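Local structure of PROTEIN (hypothetical protein EF0366) (Enterococcus faecalis, 1VPY) at residues F115-Q120 against K143-A148; E150-S155 against V179-I184. The protein is of unknown function but belongs to the DUF72 family and folds as a TIM alpha/beta barrel. All blocks are in the same frame, centred on the assembly; numbering follows the deposited sequence.

Contact 1: residues F115-Q120 against K143-A148; sequences FAFLVQ and KDLPIA
F117 and A148 share one of three backbone hydrogen bonds that join two neighbouring parallel strands of the TIM barrel, 114-120 and 147-150. The strands belong to one beta-alpha-beta unit, with helix 129-141 between them in the chain. A148 N donates a hydrogen bond to F117 O at 2.8 Å. F117 N in turn donates to P146 O at 3.0 Å, and V119 N to A148 O at 2.9 Å. The last bond is fairly straight, 163° at the hydrogen. F117 pairs with I147 and L118 with A148.

Apolar contacts form on both faces of this strand pair. On the face of F117 and I147, I147 and L145 meet the F117 ring at its edge, near its plane. CD1 of I147 lies 3.7 Å from F117 CB and also reaches CD2, while L145 CD1 lies 3.9 Å from CE2. F117 CG stands anti to its carbonyl carbon (chi1 -71°), which sends the ring toward L145. The same ring packs edge-to-face on F101 of helix 94-104. V119 adds its CG2 against CG2 of I147 on this side. On the face of L118 and A148, the methyl groups of A116 and A148 touch, and A148 packs on L202 of strand 201-205. At the start of the pairing, P146 CB rests 3.6 Å from F115 O.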
loop_
_atom_site.group_PDB
_atom_site.type_symbol
_atom_site.label_atom_id
_atom_site.label_comp_id
_atom_site.label_asym_id
_atom_site.label_seq_id
_atom_site.Cartn_x
_atom_site.Cartn_y
_atom_site.Cartn_z
ATOM N N PHE A 115 2.967 -8.959 -3.143
ATOM C CA PHE A 115 3.530 -7.752 -3.713
ATOM C C PHE A 115 4.286 -6.968 -2.617
ATOM O O PHE A 115 5.473 -6.675 -2.766
ATOM C CB PHE A 115 2.455 -6.907 -4.395
ATOM C CG PHE A 115 3.002 -5.745 -5.161
ATOM C CD1 PHE A 115 3.514 -5.916 -6.434
ATOM C CD2 PHE A 115 3.008 -4.472 -4.606
ATOM C CE1 PHE A 115 4.026 -4.840 -7.151
ATOM C CE2 PHE A 115 3.517 -3.387 -5.317
ATOM C CZ PHE A 115 4.028 -3.582 -6.597
ATOM N N ALA A 116 3.609 -6.667 -1.512
ATOM C CA ALA A 116 4.251 -6.017 -0.373
ATOM C C ALA A 116 3.342 -6.030 0.849
ATOM O O ALA A 116 2.121 -6.118 0.706
ATOM C CB ALA A 116 4.641 -4.585 -0.723
ATOM N N PHE A 117 3.933 -5.974 2.042
ATOM C CA PHE A 117 3.169 -5.623 3.239
ATOM C C PHE A 117 3.043 -4.110 3.307
ATOM O O PHE A 117 4.052 -3.401 3.237
ATOM C CB PHE A 117 3.834 -6.145 4.516
ATOM C CG PHE A 117 3.756 -7.631 4.668
ATOM C CD1 PHE A 117 2.527 -8.264 4.809
ATOM C CD2 PHE A 117 4.908 -8.400 4.668
ATOM C CE1 PHE A 117 2.448 -9.645 4.941
ATOM C CE2 PHE A 117 4.843 -9.784 4.798
ATOM C CZ PHE A 117 3.613 -10.408 4.933
ATOM N N LEU A 118 1.815 -3.610 3.416
ATOM C CA LEU A 118 1.613 -2.169 3.543
ATOM C C LEU A 118 1.549 -1.791 5.007
ATOM O O LEU A 118 0.670 -2.233 5.733
ATOM C CB LEU A 118 0.368 -1.678 2.784
ATOM C CG LEU A 118 -0.142 -0.266 3.114
ATOM C CD1 LEU A 118 0.814 0.852 2.675
ATOM C CD2 LEU A 118 -1.521 -0.058 2.530
ATOM N N VAL A 119 2.515 -0.994 5.437
ATOM C CA VAL A 119 2.505 -0.433 6.781
ATOM C C VAL A 119 2.139 1.038 6.614
ATOM O O VAL A 119 2.951 1.847 6.155
ATOM C CB VAL A 119 3.872 -0.598 7.487
ATOM C CG1 VAL A 119 3.793 -0.149 8.935
ATOM C CG2 VAL A 119 4.354 -2.045 7.413
ATOM N N GLN A 120 0.899 1.366 6.972
ATOM C CA GLN A 120 0.333 2.685 6.733
ATOM C C GLN A 120 0.116 3.431 8.060
ATOM O O GLN A 120 -0.685 2.996 8.890
ATOM C CB GLN A 120 -0.972 2.518 5.943
ATOM C CG GLN A 120 -1.708 3.804 5.603
ATOM C CD GLN A 120 -2.692 4.195 6.675
ATOM O OE1 GLN A 120 -3.630 3.451 6.984
ATOM N NE2 GLN A 120 -2.487 5.366 7.258
ATOM N N LYS A 143 12.580 -8.956 8.348
ATOM C CA LYS A 143 13.707 -9.629 7.697
ATOM C C LYS A 143 13.973 -9.072 6.303
ATOM O O LYS A 143 14.301 -7.894 6.162
ATOM C CB LYS A 143 13.475 -11.149 7.655
ATOM N N ASP A 144 13.810 -9.905 5.278
ATOM C CA ASP A 144 14.071 -9.487 3.900
ATOM C C ASP A 144 12.786 -9.423 3.080
ATOM O O ASP A 144 12.800 -9.622 1.863
ATOM C CB ASP A 144 15.084 -10.429 3.250
ATOM C CG ASP A 144 16.409 -10.454 3.989
ATOM O OD1 ASP A 144 17.190 -9.480 3.853
ATOM O OD2 ASP A 144 16.668 -11.453 4.703
ATOM N N LEU A 145 11.682 -9.121 3.758
ATOM C CA LEU A 145 10.356 -9.088 3.149
ATOM C C LEU A 145 10.065 -7.715 2.540
ATOM O O LEU A 145 10.515 -6.695 3.078
ATOM C CB LEU A 145 9.285 -9.462 4.183
ATOM C CG LEU A 145 9.331 -10.903 4.699
ATOM C CD1 LEU A 145 8.395 -11.085 5.867
ATOM C CD2 LEU A 145 9.014 -11.904 3.584
ATOM N N PRO A 146 9.316 -7.684 1.415
ATOM C CA PRO A 146 9.008 -6.421 0.737
ATOM C C PRO A 146 8.022 -5.565 1.537
ATOM O O PRO A 146 6.879 -5.969 1.746
ATOM C CB PRO A 146 8.381 -6.878 -0.583
ATOM C CG PRO A 146 7.804 -8.227 -0.279
ATOM C CD PRO A 146 8.719 -8.846 0.724
ATOM N N ILE A 147 8.474 -4.397 1.985
ATOM C CA ILE A 147 7.648 -3.514 2.806
ATOM C C ILE A 147 7.346 -2.198 2.092
ATOM O O ILE A 147 8.257 -1.462 1.711
ATOM C CB ILE A 147 8.305 -3.213 4.174
ATOM C CG1 ILE A 147 8.589 -4.506 4.948
ATOM C CG2 ILE A 147 7.439 -2.269 4.993
ATOM C CD1 ILE A 147 7.378 -5.401 5.163
ATOM N N ALA A 148 6.059 -1.920 1.904
ATOM C CA ALA A 148 5.628 -0.639 1.391
ATOM C C ALA A 148 5.199 0.209 2.577
ATOM O O ALA A 148 4.289 -0.164 3.326
ATOM C CB ALA A 148 4.495 -0.815 0.405
#

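Contact 2: residues E150-S155 against V179-I184; sequences ELRNNS and VDEPQI
R152 and E181 meet through a long salt bridge, with R152 NH1 3.4 Å from E181 OE1. The guanidinium and carboxylate planes are turned 67° apart, so the two groups do not lie flat together as a two-pronged pair. The same NH1 also reaches E150 OE2 at 2.7 Å. This second contact is a salt bridge whose hydrogen bond is weak, 123° at the hydrogen, and it completes a network of E150, R152 and E181.

The two glutamates run past each other in opposite directions. E150 OE2 and E181 OE1 are 4.1 Å apart, with their carboxylate planes at 66°. R152 NH1 touches both acids and probably eases the repulsion between them. E181 reaches this place with CG between its backbone N and carbonyl carbon and the chain extended beyond. E150 also extends, and its flank crosses the side chain of V179. V179 CG1 lies 3.7 Å from E150 CD, so an apolar branch borders the buried acid.

E150 has further partners: R204 forms a salt bridge to OE1, and H206 a hydrogen bond to OE2. On the loop beyond, N153 OD1 accepts from S155 N at 2.9 Å in an Asx turn and also bonds S155 OG.

The contact lies where strands 147-150 and 175-180, neighbours in the barrel, run out into loops at their C-terminal ends. The first loop leads to helix 162-171. Strand 201-205 follows 175-180 in the sheet and supplies R204.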
loop_
_atom_site.group_PDB
_atom_site.type_symbol
_atom_site.label_atom_id
_atom_site.label_comp_id
_atom_site.label_asym_id
_atom_site.label_seq_id
_atom_site.Cartn_x
_atom_site.Cartn_y
_atom_site.Cartn_z
ATOM N N GLU A 150 3.648 3.701 4.045
ATOM C CA GLU A 150 2.838 4.887 3.752
ATOM C C GLU A 150 2.748 5.836 4.945
ATOM O O GLU A 150 2.555 5.389 6.071
ATOM C CB GLU A 150 1.433 4.499 3.309
ATOM C CG GLU A 150 0.694 5.661 2.696
ATOM C CD GLU A 150 -0.748 5.353 2.394
ATOM O OE1 GLU A 150 -1.034 4.272 1.830
ATOM O OE2 GLU A 150 -1.595 6.213 2.713
ATOM N N LEU A 151 2.866 7.139 4.676
ATOM C CA LEU A 151 2.799 8.191 5.706
ATOM C C LEU A 151 1.657 9.187 5.436
ATOM O O LEU A 151 1.304 9.423 4.275
ATOM C CB LEU A 151 4.132 8.949 5.776
ATOM C CG LEU A 151 5.453 8.176 5.657
ATOM C CD1 LEU A 151 6.563 9.077 5.165
ATOM C CD2 LEU A 151 5.844 7.509 6.961
ATOM N N ARG A 152 1.088 9.756 6.508
ATOM C CA ARG A 152 0.031 10.790 6.413
ATOM C C ARG A 152 0.437 12.092 7.086
ATOM O O ARG A 152 -0.426 12.881 7.485
ATOM C CB ARG A 152 -1.294 10.335 7.046
ATOM C CG ARG A 152 -2.011 9.219 6.335
ATOM C CD ARG A 152 -3.524 9.417 6.316
ATOM N NE ARG A 152 -4.237 8.175 5.994
ATOM C CZ ARG A 152 -4.091 7.484 4.863
ATOM N NH1 ARG A 152 -3.248 7.896 3.927
ATOM N NH2 ARG A 152 -4.780 6.365 4.662
ATOM N N ASN A 153 1.738 12.318 7.221
ATOM C CA ASN A 153 2.245 13.529 7.870
ATOM C C ASN A 153 3.284 14.227 7.001
ATOM O O ASN A 153 4.267 13.613 6.585
ATOM C CB ASN A 153 2.825 13.187 9.243
ATOM C CG ASN A 153 3.224 14.411 10.023
ATOM O OD1 ASN A 153 4.227 15.056 9.719
ATOM N ND2 ASN A 153 2.446 14.737 11.046
ATOM N N ASN A 154 3.073 15.514 6.744
ATOM C CA ASN A 154 3.909 16.253 5.795
ATOM C C ASN A 154 5.304 16.651 6.292
ATOM O O ASN A 154 6.116 17.130 5.497
ATOM C CB ASN A 154 3.175 17.490 5.274
ATOM C CG ASN A 154 3.339 18.687 6.189
ATOM O OD1 ASN A 154 4.052 19.637 5.861
ATOM N ND2 ASN A 154 2.697 18.640 7.352
ATOM N N SER A 155 5.585 16.467 7.583
ATOM C CA SER A 155 6.899 16.839 8.133
ATOM C C SER A 155 8.007 15.956 7.559
ATOM O O SER A 155 9.136 16.413 7.380
ATOM C CB SER A 155 6.915 16.820 9.669
ATOM O OG SER A 155 6.898 15.498 10.184
ATOM N N VAL A 179 1.414 8.788 -2.823
ATOM C CA VAL A 179 0.003 8.983 -2.487
ATOM C C VAL A 179 -0.691 10.180 -3.137
ATOM O O VAL A 179 -0.175 11.297 -3.135
ATOM C CB VAL A 179 -0.237 9.041 -0.962
ATOM C CG1 VAL A 179 0.076 7.702 -0.334
ATOM C CG2 VAL A 179 0.569 10.185 -0.306
ATOM N N ASP A 180 -1.870 9.920 -3.692
ATOM C CA ASP A 180 -2.799 10.978 -4.055
ATOM C C ASP A 180 -3.902 10.947 -3.016
ATOM O O ASP A 180 -4.551 9.919 -2.829
ATOM C CB ASP A 180 -3.375 10.768 -5.454
ATOM C CG ASP A 180 -4.152 11.969 -5.936
ATOM O OD1 ASP A 180 -3.551 13.066 -6.039
ATOM O OD2 ASP A 180 -5.369 11.834 -6.188
ATOM N N GLU A 181 -4.091 12.064 -2.322
ATOM C CA GLU A 181 -5.041 12.121 -1.218
ATOM C C GLU A 181 -5.470 13.567 -0.908
ATOM O O GLU A 181 -4.822 14.516 -1.356
ATOM C CB GLU A 181 -4.457 11.418 0.019
ATOM C CG GLU A 181 -3.208 12.070 0.599
ATOM C CD GLU A 181 -2.670 11.327 1.805
ATOM O OE1 GLU A 181 -2.202 10.173 1.632
ATOM O OE2 GLU A 181 -2.714 11.895 2.921
ATOM N N PRO A 182 -6.570 13.739 -0.153
ATOM C CA PRO A 182 -7.084 15.074 0.146
ATOM C C PRO A 182 -6.035 15.996 0.771
ATOM O O PRO A 182 -5.269 15.573 1.634
ATOM C CB PRO A 182 -8.201 14.790 1.147
ATOM C CG PRO A 182 -8.638 13.433 0.820
ATOM C CD PRO A 182 -7.406 12.698 0.465
ATOM N N GLN A 183 -6.002 17.243 0.326
ATOM C CA GLN A 183 -5.034 18.191 0.845
ATOM C C GLN A 183 -5.584 18.942 2.057
ATOM O O GLN A 183 -6.380 19.870 1.909
ATOM C CB GLN A 183 -4.600 19.160 -0.255
ATOM C CG GLN A 183 -3.794 18.494 -1.356
ATOM C CD GLN A 183 -2.483 17.934 -0.848
ATOM O OE1 GLN A 183 -1.609 18.676 -0.386
ATOM N NE2 GLN A 183 -2.340 16.618 -0.922
ATOM N N ILE A 184 -5.180 18.513 3.251
ATOM C CA ILE A 184 -5.516 19.238 4.479
ATOM C C ILE A 184 -4.556 20.429 4.622
ATOM O O ILE A 184 -3.340 20.235 4.667
ATOM C CB ILE A 184 -5.430 18.342 5.747
ATOM C CG1 ILE A 184 -6.158 17.009 5.539
ATOM C CG2 ILE A 184 -5.993 19.074 6.961
ATOM C CD1 ILE A 184 -5.771 15.929 6.562
#

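Overall arrangement
Contacts 1 and 2 follow one another along the chain and share strand 147-150. Contact 1 pairs it with strand 114-120; contact 2 links its C-terminal end to that of strand 175-180. Their centres are 19 Å apart, yet they touch. V119 O and E150 N, 2.9 Å apart, probably form a hydrogen bond that continues the strand pairing of contact 1. Q120 CG packs 3.7 Å from E150 CD. In TIM-barrel enzymes the active site lies at the C-terminal strand ends, where contact 2 sits, but no active site is established here. A bound zinc ion is about 12 Å from the L145 side chain in contact 1.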